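Local coordinates for protein beta-lactamase (Klebsiella pneumoniae, PDB 6HUH) that probably hydrolyses beta-lactam antibiotics to substituted beta-amino acids, as a class D beta-lactamase, and so contributes to antibiotic resistance, at residues Q228-V233 and A255-Q260; L28-S33 and E157-L162. One frame throughout, in Å; residues are numbered along the deposited sequence.

Contact 1 of 2, residues Q228-V233 and A255-Q260; sequences QKLIFV and AALPEQ
F232 of strand 228-233 meets L257 of helix 255-260 in the main side-chain contact here. Both methyls of the leucine lie against the same side of the phenyl group: L257 CD1 is 3.9 Å from F232 CD2, and L257 CD2 stands 4.0 Å from F232 CE2. CD1 approaches the ring obliquely, and the leucine side chain runs roughly perpendicular to that of the phenylalanine. The first torsion of F232 sets CG between its backbone N and carbonyl carbon (chi1 59°), which carries the ring up from the strand to the helix. Two residues back, L230 extends from the same strand face. Its CG lies opposite the backbone N (chi1 179°), and the two methyls serve different neighbours. L230 CD1 comes within 3.9 Å of the backbone O of Q260 and 4.3 Å from Q260 CB, whereas L230 CD2 makes a looser contact with L257 CD1 at 4.5 Å. Q260 thus takes part through its carbonyl and the root of its side chain; further out, that side chain touches F29 on the neighbouring strand 26-30. The join is buried and mostly apolar but small, 170 Å² in all, and the short axes stay 10.9 Å apart at closest approach, a gap bridged by large side chains. Around it, F219 meets the ring of F232, V253 touches the same phenylalanine from an earlier turn of the helix, and L261 and L264 continue the packing on L230. With its direction at 146° to that of the strand, the helix runs roughly antiparallel to it. This is the C-terminal helix lying on one face of the central antiparallel sheet, as in the alpha/beta domain of serine beta-lactamases and penicillin-binding proteins.

Contact 2 of 2, residues L28-S33 and E157-L162; sequences LFADGS and EQARFL
The methyl of A159 sits against L28 and A30 of strand 26-30 and forms the tight part of this contact. A159 CB is 3.7 Å from L28 CD2 and 4.1 Å from A30 CB, so one small side chain of the helix touches two residues that project from the same face of the strand. L28 reaches it because CG lies trans to the backbone N (chi1 -168°), extending the branch toward the helix. The short side chains of A30 and A159 let the backbones come close, with the CA atoms of A30 and A159 6.5 Å apart. All three residues are buried, and their contact is wholly apolar.

Beyond A30 the chain turns away from the sheet, and the contact becomes polar and looser at the partly exposed S33 and R160. The arginine starts out pointing away from the loop, but bends at chi2 (64°) and chi3 (-110°) bring its end back. The carbonyl O of S33 then lies over one face of the guanidinium, displaced toward its rim and 3.2 Å from R160 NH2. The angle is too poor for a hydrogen bond. The turn is tied within itself: S33 OG donates to D31 OD1 at 2.8 Å, nearly in line with the C-O bond of the carboxylate, and S33 N adds a weak bond to the same oxygen.

Helix 155-166 covers the sheet here, with V233 of strand 228-238 also touching A159 and I231 packing on A30 and L162. On the remote side of the helix F161 meets Y127 edge-to-face, while F29, on the opposite face of strand 26-30, packs against F232 and L257.

How the contacts relate
The centres of contacts 1 and 2 lie about 11 Å apart, and the two share one antiparallel sheet in which strands 26-30 and 228-238 are neighbours. Backbone pairing joins them directly: L28 N is 2.9 Å from V233 O and A30 N is 3.1 Å from I231 O, both probable hydrogen bonds. Helix 155-166 of contact 2 and the C-terminal helix 245-264 of contact 1 pack on opposite faces of this strand pair. Both segments of contact 2 precede those of contact 1 in the sequence. The N-terminal strand thus meets a mid-chain helix and pairs with the last strand in chain order, and the sheet is sandwiched between helices within one transpeptidase-like domain.

Contact 1 of 2, residues Q228-V233 and A255-Q260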
# COMPACT_ATOMS: atom_id res chain seq x y z
N GLN A 228 -13.94 7.66 21.14
CA GLN A 228 -12.83 8.59 21.30
C GLN A 228 -12.03 8.85 20.03
O GLN A 228 -11.71 7.94 19.28
CB GLN A 228 -11.90 8.15 22.44
CG GLN A 228 -12.57 8.19 23.81
CD GLN A 228 -11.65 8.70 24.88
OE1 GLN A 228 -10.76 7.98 25.37
NE2 GLN A 228 -11.88 9.93 25.31
N LYS A 229 -11.73 10.13 19.79
CA LYS A 229 -10.92 10.63 18.67
C LYS A 229 -9.96 11.74 19.16
O LYS A 229 -10.26 12.39 20.16
CB LYS A 229 -11.81 11.15 17.53
CG LYS A 229 -12.34 10.05 16.63
CD LYS A 229 -13.35 10.57 15.62
CE LYS A 229 -14.12 9.45 14.95
NZ LYS A 229 -13.36 8.84 13.82
N LEU A 230 -8.81 11.91 18.50
CA LEU A 230 -7.80 12.89 18.91
C LEU A 230 -7.01 13.39 17.71
O LEU A 230 -6.34 12.59 17.05
CB LEU A 230 -6.86 12.25 19.94
CG LEU A 230 -5.70 13.07 20.50
CD1 LEU A 230 -5.78 13.16 21.98
CD2 LEU A 230 -4.35 12.45 20.15
N ILE A 231 -7.09 14.70 17.43
CA ILE A 231 -6.34 15.36 16.35
C ILE A 231 -4.90 15.64 16.89
O ILE A 231 -4.71 15.72 18.10
CB ILE A 231 -7.02 16.68 15.90
CG1 ILE A 231 -8.55 16.54 15.61
CG2 ILE A 231 -6.30 17.33 14.73
CD1 ILE A 231 -8.99 15.64 14.58
N PHE A 232 -3.92 15.79 15.98
CA PHE A 232 -2.53 16.11 16.30
C PHE A 232 -1.88 16.78 15.09
O PHE A 232 -2.13 16.40 13.95
CB PHE A 232 -1.72 14.89 16.78
CG PHE A 232 -1.66 13.75 15.80
CD1 PHE A 232 -0.80 13.79 14.71
CD2 PHE A 232 -2.45 12.62 15.98
CE1 PHE A 232 -0.80 12.76 13.75
CE2 PHE A 232 -2.41 11.56 15.05
CZ PHE A 232 -1.60 11.65 13.93
N VAL A 233 -1.09 17.83 15.34
CA VAL A 233 -0.40 18.60 14.32
C VAL A 233 1.01 18.84 14.84
O VAL A 233 1.17 19.26 15.99
CB VAL A 233 -1.13 19.94 13.99
CG1 VAL A 233 -0.41 20.71 12.89
CG2 VAL A 233 -2.59 19.73 13.61
N ALA A 255 6.20 8.96 19.14
CA ALA A 255 6.87 8.88 20.43
C ALA A 255 5.90 9.39 21.51
O ALA A 255 5.49 8.60 22.37
CB ALA A 255 8.15 9.73 20.41
N ALA A 256 5.47 10.67 21.37
CA ALA A 256 4.62 11.45 22.28
C ALA A 256 3.09 11.20 22.22
O ALA A 256 2.36 11.80 23.01
CB ALA A 256 4.88 12.92 22.06
N LEU A 257 2.63 10.31 21.32
CA LEU A 257 1.21 10.00 21.15
C LEU A 257 0.59 9.13 22.26
O LEU A 257 -0.46 9.51 22.78
CB LEU A 257 0.97 9.36 19.78
CG LEU A 257 -0.16 9.92 18.95
CD1 LEU A 257 -0.18 11.42 18.95
CD2 LEU A 257 -0.07 9.42 17.53
N PRO A 258 1.21 7.99 22.66
CA PRO A 258 0.57 7.13 23.68
C PRO A 258 0.20 7.83 24.99
O PRO A 258 -0.83 7.50 25.56
CB PRO A 258 1.58 6.00 23.86
CG PRO A 258 2.26 5.91 22.55
CD PRO A 258 2.43 7.35 22.15
N GLU A 259 0.99 8.80 25.44
CA GLU A 259 0.62 9.53 26.66
C GLU A 259 -0.69 10.34 26.49
O GLU A 259 -1.53 10.30 27.38
CB GLU A 259 1.77 10.39 27.22
CG GLU A 259 2.27 11.49 26.31
CD GLU A 259 3.45 12.24 26.88
OE1 GLU A 259 3.22 13.21 27.64
OE2 GLU A 259 4.60 11.88 26.56
N GLN A 260 -0.88 11.01 25.34
CA GLN A 260 -2.06 11.81 25.01
C GLN A 260 -3.29 10.96 24.89
O GLN A 260 -4.38 11.43 25.21
CB GLN A 260 -1.87 12.56 23.69
CG GLN A 260 -0.63 13.40 23.66
CD GLN A 260 -0.64 14.44 24.73
OE1 GLN A 260 0.07 14.34 25.73
NE2 GLN A 260 -1.46 15.47 24.57

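Contact 2 of 2, residues L28-S33 and E157-L162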
# COMPACT_ATOMS: atom_id res chain seq x y z
N LEU A 28 1.13 20.40 18.61
CA LEU A 28 -0.25 20.66 19.00
C LEU A 28 -1.09 19.39 19.09
O LEU A 28 -1.12 18.60 18.14
CB LEU A 28 -0.87 21.60 17.94
CG LEU A 28 -2.21 22.23 18.29
CD1 LEU A 28 -2.26 23.66 17.88
CD2 LEU A 28 -3.38 21.44 17.70
N PHE A 29 -1.84 19.23 20.19
CA PHE A 29 -2.80 18.12 20.36
C PHE A 29 -4.21 18.69 20.59
O PHE A 29 -4.41 19.49 21.52
CB PHE A 29 -2.39 17.14 21.48
CG PHE A 29 -1.09 16.41 21.27
CD1 PHE A 29 -1.02 15.31 20.41
CD2 PHE A 29 0.06 16.79 21.95
CE1 PHE A 29 0.19 14.63 20.22
CE2 PHE A 29 1.26 16.10 21.76
CZ PHE A 29 1.32 15.02 20.91
N ALA A 30 -5.16 18.33 19.70
CA ALA A 30 -6.54 18.79 19.77
C ALA A 30 -7.54 17.64 20.00
O ALA A 30 -7.20 16.49 19.74
CB ALA A 30 -6.91 19.57 18.51
N ASP A 31 -8.76 17.95 20.48
CA ASP A 31 -9.81 16.95 20.71
C ASP A 31 -10.57 16.62 19.41
O ASP A 31 -10.10 16.97 18.32
CB ASP A 31 -10.78 17.36 21.85
CG ASP A 31 -11.45 18.71 21.70
OD1 ASP A 31 -12.13 18.94 20.68
OD2 ASP A 31 -11.37 19.51 22.66
N GLY A 32 -11.72 15.94 19.55
CA GLY A 32 -12.58 15.52 18.44
C GLY A 32 -13.05 16.64 17.53
O GLY A 32 -12.88 16.54 16.31
N SER A 33 -13.61 17.72 18.11
CA SER A 33 -14.12 18.90 17.38
C SER A 33 -13.05 19.69 16.62
O SER A 33 -13.39 20.48 15.74
CB SER A 33 -14.89 19.83 18.32
OG SER A 33 -14.05 20.39 19.32
N GLU A 157 -5.26 26.10 12.59
CA GLU A 157 -6.22 25.99 11.49
C GLU A 157 -6.30 24.56 10.96
O GLU A 157 -7.41 24.09 10.74
CB GLU A 157 -5.87 26.96 10.36
CG GLU A 157 -6.04 28.43 10.69
CD GLU A 157 -5.52 29.37 9.61
OE1 GLU A 157 -4.48 29.06 9.00
OE2 GLU A 157 -6.13 30.45 9.42
N GLN A 158 -5.13 23.87 10.78
CA GLN A 158 -5.01 22.45 10.35
C GLN A 158 -5.81 21.49 11.23
O GLN A 158 -6.48 20.60 10.70
CB GLN A 158 -3.56 22.00 10.37
CG GLN A 158 -2.84 22.31 9.09
CD GLN A 158 -2.66 21.13 8.19
OE1 GLN A 158 -3.49 20.20 8.14
NE2 GLN A 158 -1.57 21.17 7.44
N ALA A 159 -5.72 21.68 12.56
CA ALA A 159 -6.42 20.93 13.61
C ALA A 159 -7.92 21.19 13.52
O ALA A 159 -8.71 20.25 13.65
CB ALA A 159 -5.92 21.36 14.98
N ARG A 160 -8.31 22.46 13.28
CA ARG A 160 -9.69 22.88 13.12
C ARG A 160 -10.31 22.17 11.90
O ARG A 160 -11.37 21.53 12.02
CB ARG A 160 -9.74 24.40 12.98
CG ARG A 160 -11.12 25.01 12.83
CD ARG A 160 -12.00 24.81 14.05
NE ARG A 160 -13.07 23.86 13.73
CZ ARG A 160 -14.09 23.58 14.53
NH1 ARG A 160 -14.18 24.16 15.72
NH2 ARG A 160 -15.02 22.71 14.15
N PHE A 161 -9.59 22.21 10.75
CA PHE A 161 -9.97 21.55 9.49
C PHE A 161 -10.16 20.03 9.71
O PHE A 161 -11.23 19.51 9.39
CB PHE A 161 -8.95 21.84 8.36
CG PHE A 161 -9.03 20.87 7.20
CD1 PHE A 161 -10.10 20.90 6.31
CD2 PHE A 161 -8.06 19.88 7.03
CE1 PHE A 161 -10.20 19.97 5.28
CE2 PHE A 161 -8.17 18.95 6.00
CZ PHE A 161 -9.23 19.00 5.13
N LEU A 162 -9.13 19.35 10.27
CA LEU A 162 -9.09 17.92 10.59
C LEU A 162 -10.25 17.54 11.49
O LEU A 162 -10.84 16.47 11.29
CB LEU A 162 -7.75 17.58 11.28
CG LEU A 162 -6.58 16.95 10.47
CD1 LEU A 162 -6.68 17.22 8.98
CD2 LEU A 162 -5.23 17.41 11.00